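Local structure of adenosine deaminase (Burkholderia ambifaria, 4GXW) at residues Arg96-Tyr101 against Ala135-Gly140; Tyr243-Asn248 against Leu292-His297; Val265-Tyr270 against Trp314-Ser319. The protein probably catalyses the hydrolytic deamination of adenosine or a related purine at a zinc-containing active site. All coordinates share one frame; numbering follows the deposited sequence.

Overall arrangement
All three contacts belong to one adenosine deaminase barrel. Interaction 1 joins helices 91-106 and 130-148, and both of its segments come first in the chain. Its centre is about 33 Å from that of interaction 2 and about 27 Å from that of interaction 3, on the opposite side of the chain's centre. Interactions 2 and 3 have centres about 15 Å apart, alternate along the chain and touch: Tyr-243 OH reaches Val-265 N, and Ile-296 packs on Met-317. They flank parallel strands 261-264 and 295-298: interaction 2 packs the turn before helix 249-258 against the run into strand 295-298, interaction 3 the turn after strand 261-264 on helix 310-319, nearer the zinc ion.

Interaction 1 (Arg96-Tyr101 against Ala135-Gly140); sequences RIAYEY and AAIVTG
Gly-140 and Ala-98 bring the two helices together, and Tyr-99 and Ile-137 flank them. Gly-140 loses the most surface here. With no side chain on it, the backbone of helix 130-148 can come right up to helix 91-106: Gly-140 CA is 4.5 Å from Tyr-99 CA. The methyl of Ala-98 points at the partner helix and lies 4.6 Å from Gly-140 CA. Its neighbours are on the preceding turn: Ala-98 CB is 4.1 Å from Ile-137 CG2 and equally far from the carbonyl oxygen Ile-137 O. The branch that does the touching is CG2, because chi1 of -65° sets it anti to the backbone N of Ile-137. The isoleucine side chain also meets Phe-115 and Trp-117 of strand 110-117.

Tyr-99 completes the contact by running alongside the glycine. Its CG is anti to the backbone N (chi1 179°), and the ring presents an edge, with Gly-140 O near the ring plane 3.8 Å from Tyr-99 CD1. This is a van der Waals approach. The polar end reaches further along helix 130-148, where Tyr-99 OH hydrogen-bonds Asp-147 and the ring also meets Phe-148. The ring thus lies along helix 130-148, also touching Asp-143 and Ala-144, and its hydroxyl is fixed by the bond to Asp-147.

Small residues facing each other where two helices pass closely are a familiar way of packing helices backbone to backbone. Here the pair belongs to the helical layer around the TIM barrel, with strand 110-117 lying between the two helices in sequence.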
loop_
_atom_site.group_PDB
_atom_site.type_symbol
_atom_site.label_atom_id
_atom_site.label_comp_id
_atom_site.label_asym_id
_atom_site.label_seq_id
_atom_site.Cartn_x
_atom_site.Cartn_y
_atom_site.Cartn_z
ATOM N N ARG A 96 13.057 -10.034 -9.543
ATOM C CA ARG A 96 12.538 -11.152 -8.755
ATOM C C ARG A 96 11.502 -10.723 -7.715
ATOM O O ARG A 96 10.424 -11.326 -7.610
ATOM C CB ARG A 96 13.676 -11.933 -8.085
ATOM C CG ARG A 96 13.182 -13.128 -7.292
ATOM C CD ARG A 96 14.332 -13.919 -6.712
ATOM N NE ARG A 96 13.845 -15.024 -5.894
ATOM C CZ ARG A 96 14.621 -15.942 -5.332
ATOM N NH1 ARG A 96 15.932 -15.897 -5.498
ATOM N NH2 ARG A 96 14.078 -16.905 -4.606
ATOM N N ILE A 97 11.817 -9.699 -6.931
ATOM C CA ILE A 97 10.890 -9.336 -5.866
ATOM C C ILE A 97 9.611 -8.692 -6.410
ATOM O O ILE A 97 8.541 -8.868 -5.821
ATOM C CB ILE A 97 11.538 -8.528 -4.708
ATOM C CG1 ILE A 97 12.097 -7.187 -5.181
ATOM C CG2 ILE A 97 12.620 -9.370 -4.031
ATOM C CD1 ILE A 97 12.539 -6.313 -4.030
ATOM N N ALA A 98 9.702 -7.995 -7.543
ATOM C CA ALA A 98 8.498 -7.461 -8.184
ATOM C C ALA A 98 7.603 -8.603 -8.671
ATOM O O ALA A 98 6.392 -8.602 -8.441
ATOM C CB ALA A 98 8.861 -6.516 -9.328
ATOM N N TYR A 99 8.211 -9.586 -9.326
ATOM C CA TYR A 99 7.476 -10.721 -9.868
ATOM C C TYR A 99 6.823 -11.514 -8.740
ATOM O O TYR A 99 5.652 -11.900 -8.845
ATOM C CB TYR A 99 8.427 -11.605 -10.675
ATOM C CG TYR A 99 7.810 -12.846 -11.276
ATOM C CD1 TYR A 99 7.083 -12.787 -12.456
ATOM C CD2 TYR A 99 7.980 -14.089 -10.670
ATOM C CE1 TYR A 99 6.543 -13.930 -13.016
ATOM C CE2 TYR A 99 7.437 -15.241 -11.227
ATOM C CZ TYR A 99 6.718 -15.152 -12.398
ATOM O OH TYR A 99 6.173 -16.294 -12.958
ATOM N N GLU A 100 7.564 -11.745 -7.655
ATOM C CA GLU A 100 7.030 -12.537 -6.543
ATOM C C GLU A 100 5.923 -11.812 -5.781
ATOM O O GLU A 100 4.956 -12.438 -5.351
ATOM C CB GLU A 100 8.153 -12.998 -5.603
ATOM C CG GLU A 100 9.094 -13.980 -6.282
ATOM C CD GLU A 100 10.174 -14.547 -5.387
ATOM O OE1 GLU A 100 10.271 -14.150 -4.206
ATOM O OE2 GLU A 100 10.941 -15.414 -5.878
ATOM N N TYR A 101 6.056 -10.500 -5.620
ATOM C CA TYR A 101 4.990 -9.709 -5.011
ATOM C C TYR A 101 3.718 -9.820 -5.850
ATOM O O TYR A 101 2.639 -10.116 -5.324
ATOM C CB TYR A 101 5.396 -8.235 -4.824
ATOM C CG TYR A 101 4.189 -7.330 -4.717
ATOM C CD1 TYR A 101 3.250 -7.500 -3.700
ATOM C CD2 TYR A 101 3.955 -6.344 -5.664
ATOM C CE1 TYR A 101 2.118 -6.692 -3.626
ATOM C CE2 TYR A 101 2.834 -5.533 -5.600
ATOM C CZ TYR A 101 1.921 -5.709 -4.583
ATOM O OH TYR A 101 0.811 -4.888 -4.530
ATOM N N ALA A 135 14.188 -0.972 -15.572
ATOM C CA ALA A 135 13.970 -1.988 -16.595
ATOM C C ALA A 135 13.723 -3.357 -15.968
ATOM O O ALA A 135 12.874 -4.114 -16.426
ATOM C CB ALA A 135 15.141 -2.043 -17.565
ATOM N N ALA A 136 14.461 -3.665 -14.906
ATOM C CA ALA A 136 14.318 -4.963 -14.253
ATOM C C ALA A 136 12.951 -5.096 -13.577
ATOM O O ALA A 136 12.284 -6.133 -13.676
ATOM C CB ALA A 136 15.433 -5.178 -13.249
ATOM N N ILE A 137 12.527 -4.047 -12.878
ATOM C CA ILE A 137 11.211 -4.077 -12.252
ATOM C C ILE A 137 10.111 -4.223 -13.304
ATOM O O ILE A 137 9.181 -5.009 -13.133
ATOM C CB ILE A 137 10.972 -2.823 -11.370
ATOM C CG1 ILE A 137 11.943 -2.828 -10.182
ATOM C CG2 ILE A 137 9.529 -2.791 -10.867
ATOM C CD1 ILE A 137 12.007 -1.519 -9.415
ATOM N N VAL A 138 10.234 -3.472 -14.395
ATOM C CA VAL A 138 9.259 -3.528 -15.481
ATOM C C VAL A 138 9.191 -4.935 -16.093
ATOM O O VAL A 138 8.110 -5.428 -16.418
ATOM C CB VAL A 138 9.550 -2.447 -16.552
ATOM C CG1 VAL A 138 8.741 -2.690 -17.805
ATOM C CG2 VAL A 138 9.240 -1.062 -15.984
ATOM N N THR A 139 10.338 -5.598 -16.211
ATOM C CA THR A 139 10.360 -6.977 -16.686
ATOM C C THR A 139 9.577 -7.886 -15.746
ATOM O O THR A 139 8.798 -8.738 -16.194
ATOM C CB THR A 139 11.791 -7.501 -16.821
ATOM O OG1 THR A 139 12.471 -6.741 -17.830
ATOM C CG2 THR A 139 11.802 -8.968 -17.222
ATOM N N GLY A 140 9.778 -7.700 -14.444
ATOM C CA GLY A 140 9.048 -8.478 -13.458
ATOM C C GLY A 140 7.552 -8.247 -13.596
ATOM O O GLY A 140 6.765 -9.199 -13.523
#

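Interaction 2 (Tyr243-Asn248 against Leu292-His297); sequences YTIVDN and LGLKIH
Ile-245 and Leu-294 meet through methyls whose positions are set by their torsions. Ile-245 has CG1 anti to its backbone N (chi1 -161°), which leaves CG2 between the N and the carbonyl carbon and facing the other segment. Leu-294 has CG anti to its carbonyl carbon (chi1 -54°) and an extended chi2, which together carry CD1 to 3.7 Å from Ile-245 CG2. The two side chains approach at a slant. Ile-245 was modelled in two conformers, so this account holds for one of them.

Beside this pair is a second one. Val-246 turns CG1 toward Leu-292, and Leu-292 CD1 sits 3.8 Å from Val-246 CG1 and the same distance from Val-246 CB. One leucine methyl therefore rests against the flank of the valine, with the side chains at about a right angle. Both meetings are purely apolar.

The segments come from neighbouring parts of the TIM barrel. Residues 243-247 form a 3-10 turn between strand 238-239 and helix 249-258, whereas 292-294 lead into strand 295-298, which runs parallel to strand 261-264. Three backbone bonds hold the turn: Val-246 N to Tyr-243 O at 3.3 Å, Asp-247 N to Thr-244 O at 2.9 Å and Asn-248 N to Ile-245 O, also 2.9 Å. Asn-248 is the N-cap residue of the helix that follows.

On the other side, Gly-293 stands between the two leucines with a positive phi of 91°, and both leucines direct their CB atoms at the turn. Cys-252 of helix 249-258 touches Ile-245, Leu-292 and Leu-294 alike, and Phe-262 of strand 261-264 packs on Ile-245 and Leu-294. Val-246, on the more open side of the contact, is also covered by Met-289.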
loop_
_atom_site.group_PDB
_atom_site.type_symbol
_atom_site.label_atom_id
_atom_site.label_comp_id
_atom_site.label_asym_id
_atom_site.label_seq_id
_atom_site.Cartn_x
_atom_site.Cartn_y
_atom_site.Cartn_z
ATOM N N TYR A 243 -4.802 9.853 8.078
ATOM C CA TYR A 243 -5.642 9.582 9.257
ATOM C C TYR A 243 -6.021 10.809 10.068
ATOM O O TYR A 243 -7.167 10.934 10.520
ATOM C CB TYR A 243 -4.994 8.533 10.183
ATOM C CG TYR A 243 -4.612 7.287 9.440
ATOM C CD1 TYR A 243 -5.564 6.573 8.718
ATOM C CD2 TYR A 243 -3.303 6.830 9.428
ATOM C CE1 TYR A 243 -5.213 5.444 7.997
ATOM C CE2 TYR A 243 -2.945 5.692 8.723
ATOM C CZ TYR A 243 -3.906 5.012 7.998
ATOM O OH TYR A 243 -3.578 3.898 7.257
ATOM N N THR A 244 -5.068 11.706 10.281
ATOM C CA THR A 244 -5.328 12.839 11.163
ATOM C C THR A 244 -6.298 13.871 10.578
ATOM O O THR A 244 -6.697 14.806 11.268
ATOM C CB THR A 244 -4.024 13.511 11.601
ATOM O OG1 THR A 244 -3.274 13.875 10.440
ATOM C CG2 THR A 244 -3.184 12.549 12.457
ATOM N N ILE A 245 -6.691 13.694 9.319
ATOM C CA ILE A 245 -7.697 14.572 8.724
ATOM C C ILE A 245 -9.006 14.542 9.518
ATOM O O ILE A 245 -9.763 15.509 9.489
ATOM C CB ILE A 245 -7.943 14.251 7.225
ATOM C CG1 ILE A 245 -8.617 15.433 6.525
ATOM C CG2 ILE A 245 -8.744 12.973 7.060
ATOM C CD1 ILE A 245 -9.043 15.135 5.105
ATOM N N VAL A 246 -9.255 13.462 10.261
ATOM C CA VAL A 246 -10.474 13.371 11.064
ATOM C C VAL A 246 -10.524 14.454 12.141
ATOM O O VAL A 246 -11.595 14.740 12.680
ATOM C CB VAL A 246 -10.668 11.987 11.716
ATOM C CG1 VAL A 246 -10.668 10.892 10.657
ATOM C CG2 VAL A 246 -9.597 11.734 12.774
ATOM N N ASP A 247 -9.374 15.057 12.439
ATOM C CA ASP A 247 -9.299 16.157 13.402
ATOM C C ASP A 247 -9.931 17.441 12.860
ATOM O O ASP A 247 -10.186 18.374 13.620
ATOM C CB ASP A 247 -7.844 16.441 13.793
ATOM C CG ASP A 247 -7.198 15.291 14.539
ATOM O OD1 ASP A 247 -7.926 14.470 15.128
ATOM O OD2 ASP A 247 -5.952 15.217 14.550
ATOM N N ASN A 248 -10.181 17.487 11.553
ATOM C CA ASN A 248 -10.716 18.684 10.903
ATOM C C ASN A 248 -11.933 18.323 10.054
ATOM O O ASN A 248 -11.813 18.071 8.856
ATOM C CB ASN A 248 -9.631 19.338 10.031
ATOM C CG ASN A 248 -10.061 20.675 9.433
ATOM O OD1 ASN A 248 -11.246 20.958 9.279
ATOM N ND2 ASN A 248 -9.082 21.494 9.072
ATOM N N LEU A 292 -17.288 10.368 7.821
ATOM C CA LEU A 292 -16.981 11.765 7.550
ATOM C C LEU A 292 -17.064 12.069 6.046
ATOM O O LEU A 292 -16.700 13.164 5.602
ATOM C CB LEU A 292 -15.602 12.117 8.113
ATOM C CG LEU A 292 -15.572 12.386 9.620
ATOM C CD1 LEU A 292 -14.152 12.321 10.166
ATOM C CD2 LEU A 292 -16.196 13.749 9.903
ATOM N N GLY A 293 -17.544 11.096 5.277
ATOM C CA GLY A 293 -17.773 11.271 3.852
ATOM C C GLY A 293 -16.594 10.907 2.968
ATOM O O GLY A 293 -16.681 11.020 1.745
ATOM N N LEU A 294 -15.494 10.465 3.571
ATOM C CA LEU A 294 -14.272 10.195 2.820
ATOM C C LEU A 294 -14.304 8.824 2.168
ATOM O O LEU A 294 -14.828 7.867 2.742
ATOM C CB LEU A 294 -13.050 10.294 3.734
ATOM C CG LEU A 294 -12.917 11.608 4.501
ATOM C CD1 LEU A 294 -11.732 11.539 5.450
ATOM C CD2 LEU A 294 -12.758 12.781 3.541
ATOM N N LYS A 295 -13.744 8.741 0.964
ATOM C CA LYS A 295 -13.565 7.477 0.254
ATOM C C LYS A 295 -12.269 6.827 0.688
ATOM O O LYS A 295 -11.194 7.363 0.411
ATOM C CB LYS A 295 -13.504 7.725 -1.259
ATOM C CG LYS A 295 -14.803 8.191 -1.885
ATOM C CD LYS A 295 -14.690 8.205 -3.411
ATOM C CE LYS A 295 -16.026 8.507 -4.079
ATOM N NZ LYS A 295 -15.948 8.321 -5.560
ATOM N N ILE A 296 -12.358 5.689 1.364
ATOM C CA ILE A 296 -11.168 4.951 1.753
ATOM C C ILE A 296 -11.062 3.633 0.995
ATOM O O ILE A 296 -12.048 3.135 0.441
ATOM C CB ILE A 296 -11.070 4.710 3.285
ATOM C CG1 ILE A 296 -12.089 3.660 3.751
ATOM C CG2 ILE A 296 -11.222 6.031 4.044
ATOM C CD1 ILE A 296 -11.982 3.321 5.244
ATOM N N HIS A 297 -9.864 3.063 1.010
ATOM C CA HIS A 297 -9.580 1.815 0.321
ATOM C C HIS A 297 -8.484 1.100 1.093
ATOM O O HIS A 297 -7.410 1.660 1.279
ATOM C CB HIS A 297 -9.126 2.095 -1.112
ATOM C CG HIS A 297 -8.719 0.863 -1.852
ATOM N ND1 HIS A 297 -7.400 0.519 -2.048
ATOM C CD2 HIS A 297 -9.461 -0.118 -2.421
ATOM C CE1 HIS A 297 -7.346 -0.624 -2.714
ATOM N NE2 HIS A 297 -8.581 -1.034 -2.947
#

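Interaction 3 (Val265-Tyr270 against Trp314-Ser319); sequences VPTNSY and WELMFS
Leu-316 reaches from helix 310-319 toward Pro-266 and can be followed outward from its CB, which lies 4.1 Å from Pro-266 CB. Its CG stands back at 4.7 Å from the same proline atom and acts mainly as the branch point. From there CD1 carries the contact: it is 3.9 Å from Thr-267 CG2 and 4.0 Å from Pro-266 CB, filling the angle between the two residues. CD2 takes the other direction, away from both.

Pro-266 and Thr-267 are the middle residues of a type I beta turn, Val-265 to Asn-268, that follows strand 261-264 of the TIM barrel and leads into helix 269-274, with Asn-268 as its N-cap. Thr-267 OG1 hydrogen-bonds His-306, and the threonine side chain lies about 5 Å from that of Asp-301, a zinc ligand.

Met-317 supplies the second hold on the proline. Its chain bends at chi2 (-63°) and again at chi3, which brings SD to 4.1 Å from Pro-266 CG; the two side chains lie at about a right angle. The methionine side chain also packs on Ile-296 and Pro-298 of strand 295-298 and on Phe-331 of helix 325-338.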
loop_
_atom_site.group_PDB
_atom_site.type_symbol
_atom_site.label_atom_id
_atom_site.label_comp_id
_atom_site.label_asym_id
_atom_site.label_seq_id
_atom_site.Cartn_x
_atom_site.Cartn_y
_atom_site.Cartn_z
ATOM N N VAL A 265 -4.505 1.508 5.824
ATOM C CA VAL A 265 -3.771 0.301 6.164
ATOM C C VAL A 265 -4.190 -0.123 7.569
ATOM O O VAL A 265 -3.756 0.472 8.560
ATOM C CB VAL A 265 -2.243 0.567 6.111
ATOM C CG1 VAL A 265 -1.461 -0.683 6.486
ATOM C CG2 VAL A 265 -1.835 1.087 4.725
ATOM N N PRO A 266 -5.063 -1.137 7.670
ATOM C CA PRO A 266 -5.506 -1.558 9.005
ATOM C C PRO A 266 -4.352 -1.963 9.916
ATOM O O PRO A 266 -4.406 -1.711 11.122
ATOM C CB PRO A 266 -6.476 -2.720 8.721
ATOM C CG PRO A 266 -6.379 -3.010 7.248
ATOM C CD PRO A 266 -5.819 -1.789 6.590
ATOM N N THR A 267 -3.297 -2.542 9.353
ATOM C CA THR A 267 -2.138 -2.941 10.145
ATOM C C THR A 267 -1.107 -1.827 10.370
ATOM O O THR A 267 0.035 -2.130 10.719
ATOM C CB THR A 267 -1.431 -4.148 9.507
ATOM O OG1 THR A 267 -1.087 -3.839 8.149
ATOM C CG2 THR A 267 -2.354 -5.360 9.527
ATOM N N ASN A 268 -1.490 -0.561 10.184
ATOM C CA ASN A 268 -0.564 0.551 10.404
ATOM C C ASN A 268 0.185 0.406 11.729
ATOM O O ASN A 268 -0.433 0.286 12.785
ATOM C CB ASN A 268 -1.324 1.871 10.373
ATOM C CG ASN A 268 -0.427 3.071 10.626
ATOM O OD1 ASN A 268 -0.462 3.667 11.703
ATOM N ND2 ASN A 268 0.381 3.431 9.628
ATOM N N SER A 269 1.517 0.393 11.671
ATOM C CA SER A 269 2.311 0.092 12.857
ATOM C C SER A 269 2.170 1.151 13.941
ATOM O O SER A 269 2.142 0.820 15.132
ATOM C CB SER A 269 3.789 -0.072 12.504
ATOM O OG SER A 269 3.988 -1.119 11.574
ATOM N N TYR A 270 2.126 2.418 13.533
ATOM C CA TYR A 270 2.045 3.506 14.498
ATOM C C TYR A 270 0.848 3.339 15.430
ATOM O O TYR A 270 0.996 3.433 16.652
ATOM C CB TYR A 270 2.018 4.874 13.795
ATOM C CG TYR A 270 1.811 6.038 14.750
ATOM C CD1 TYR A 270 2.867 6.572 15.488
ATOM C CD2 TYR A 270 0.550 6.598 14.918
ATOM C CE1 TYR A 270 2.655 7.634 16.366
ATOM C CE2 TYR A 270 0.334 7.647 15.787
ATOM C CZ TYR A 270 1.386 8.160 16.504
ATOM O OH TYR A 270 1.164 9.214 17.351
ATOM N N TRP A 314 -8.714 -6.944 3.869
ATOM C CA TRP A 314 -10.149 -6.787 3.694
ATOM C C TRP A 314 -10.936 -7.386 4.874
ATOM O O TRP A 314 -11.869 -6.766 5.392
ATOM C CB TRP A 314 -10.579 -7.363 2.327
ATOM C CG TRP A 314 -10.200 -6.422 1.241
ATOM C CD1 TRP A 314 -8.973 -6.286 0.664
ATOM C CD2 TRP A 314 -11.034 -5.409 0.658
ATOM N NE1 TRP A 314 -8.996 -5.267 -0.264
ATOM C CE2 TRP A 314 -10.247 -4.712 -0.281
ATOM C CE3 TRP A 314 -12.370 -5.035 0.830
ATOM C CZ2 TRP A 314 -10.757 -3.656 -1.044
ATOM C CZ3 TRP A 314 -12.871 -3.992 0.076
ATOM C CH2 TRP A 314 -12.066 -3.315 -0.849
ATOM N N GLU A 315 -10.531 -8.573 5.318
ATOM C CA GLU A 315 -11.158 -9.216 6.473
ATOM C C GLU A 315 -11.159 -8.302 7.709
ATOM O O GLU A 315 -12.185 -8.156 8.375
ATOM C CB GLU A 315 -10.443 -10.528 6.797
ATOM C CG GLU A 315 -10.904 -11.164 8.101
ATOM C CD GLU A 315 -10.170 -12.449 8.424
ATOM O OE1 GLU A 315 -9.717 -13.131 7.479
ATOM O OE2 GLU A 315 -10.039 -12.784 9.629
ATOM N N LEU A 316 -10.016 -7.671 7.995
ATOM C CA LEU A 316 -9.901 -6.812 9.174
ATOM C C LEU A 316 -10.906 -5.663 9.182
ATOM O O LEU A 316 -11.409 -5.280 10.238
ATOM C CB LEU A 316 -8.479 -6.257 9.307
ATOM C CG LEU A 316 -7.403 -7.258 9.726
ATOM C CD1 LEU A 316 -6.030 -6.597 9.711
ATOM C CD2 LEU A 316 -7.707 -7.851 11.098
ATOM N N MET A 317 -11.193 -5.105 8.011
ATOM C CA MET A 317 -12.180 -4.028 7.929
ATOM C C MET A 317 -13.544 -4.480 8.461
ATOM O O MET A 317 -14.244 -3.725 9.142
ATOM C CB MET A 317 -12.315 -3.538 6.487
ATOM C CG MET A 317 -11.012 -3.087 5.867
ATOM S SD MET A 317 -10.243 -1.668 6.681
ATOM C CE MET A 317 -11.216 -0.326 6.023
ATOM N N PHE A 318 -13.894 -5.724 8.152
ATOM C CA PHE A 318 -15.140 -6.349 8.579
ATOM C C PHE A 318 -15.065 -6.875 10.019
ATOM O O PHE A 318 -15.989 -6.676 10.806
ATOM C CB PHE A 318 -15.474 -7.481 7.597
ATOM C CG PHE A 318 -16.747 -8.226 7.908
ATOM C CD1 PHE A 318 -17.958 -7.808 7.376
ATOM C CD2 PHE A 318 -16.727 -9.367 8.700
ATOM C CE1 PHE A 318 -19.129 -8.503 7.648
ATOM C CE2 PHE A 318 -17.892 -10.065 8.971
ATOM C CZ PHE A 318 -19.093 -9.628 8.448
ATOM N N SER A 319 -13.973 -7.549 10.373
ATOM C CA SER A 319 -13.921 -8.235 11.664
ATOM C C SER A 319 -13.654 -7.295 12.834
ATOM O O SER A 319 -14.112 -7.544 13.939
ATOM C CB SER A 319 -12.850 -9.333 11.647
ATOM O OG SER A 319 -11.566 -8.774 11.427
#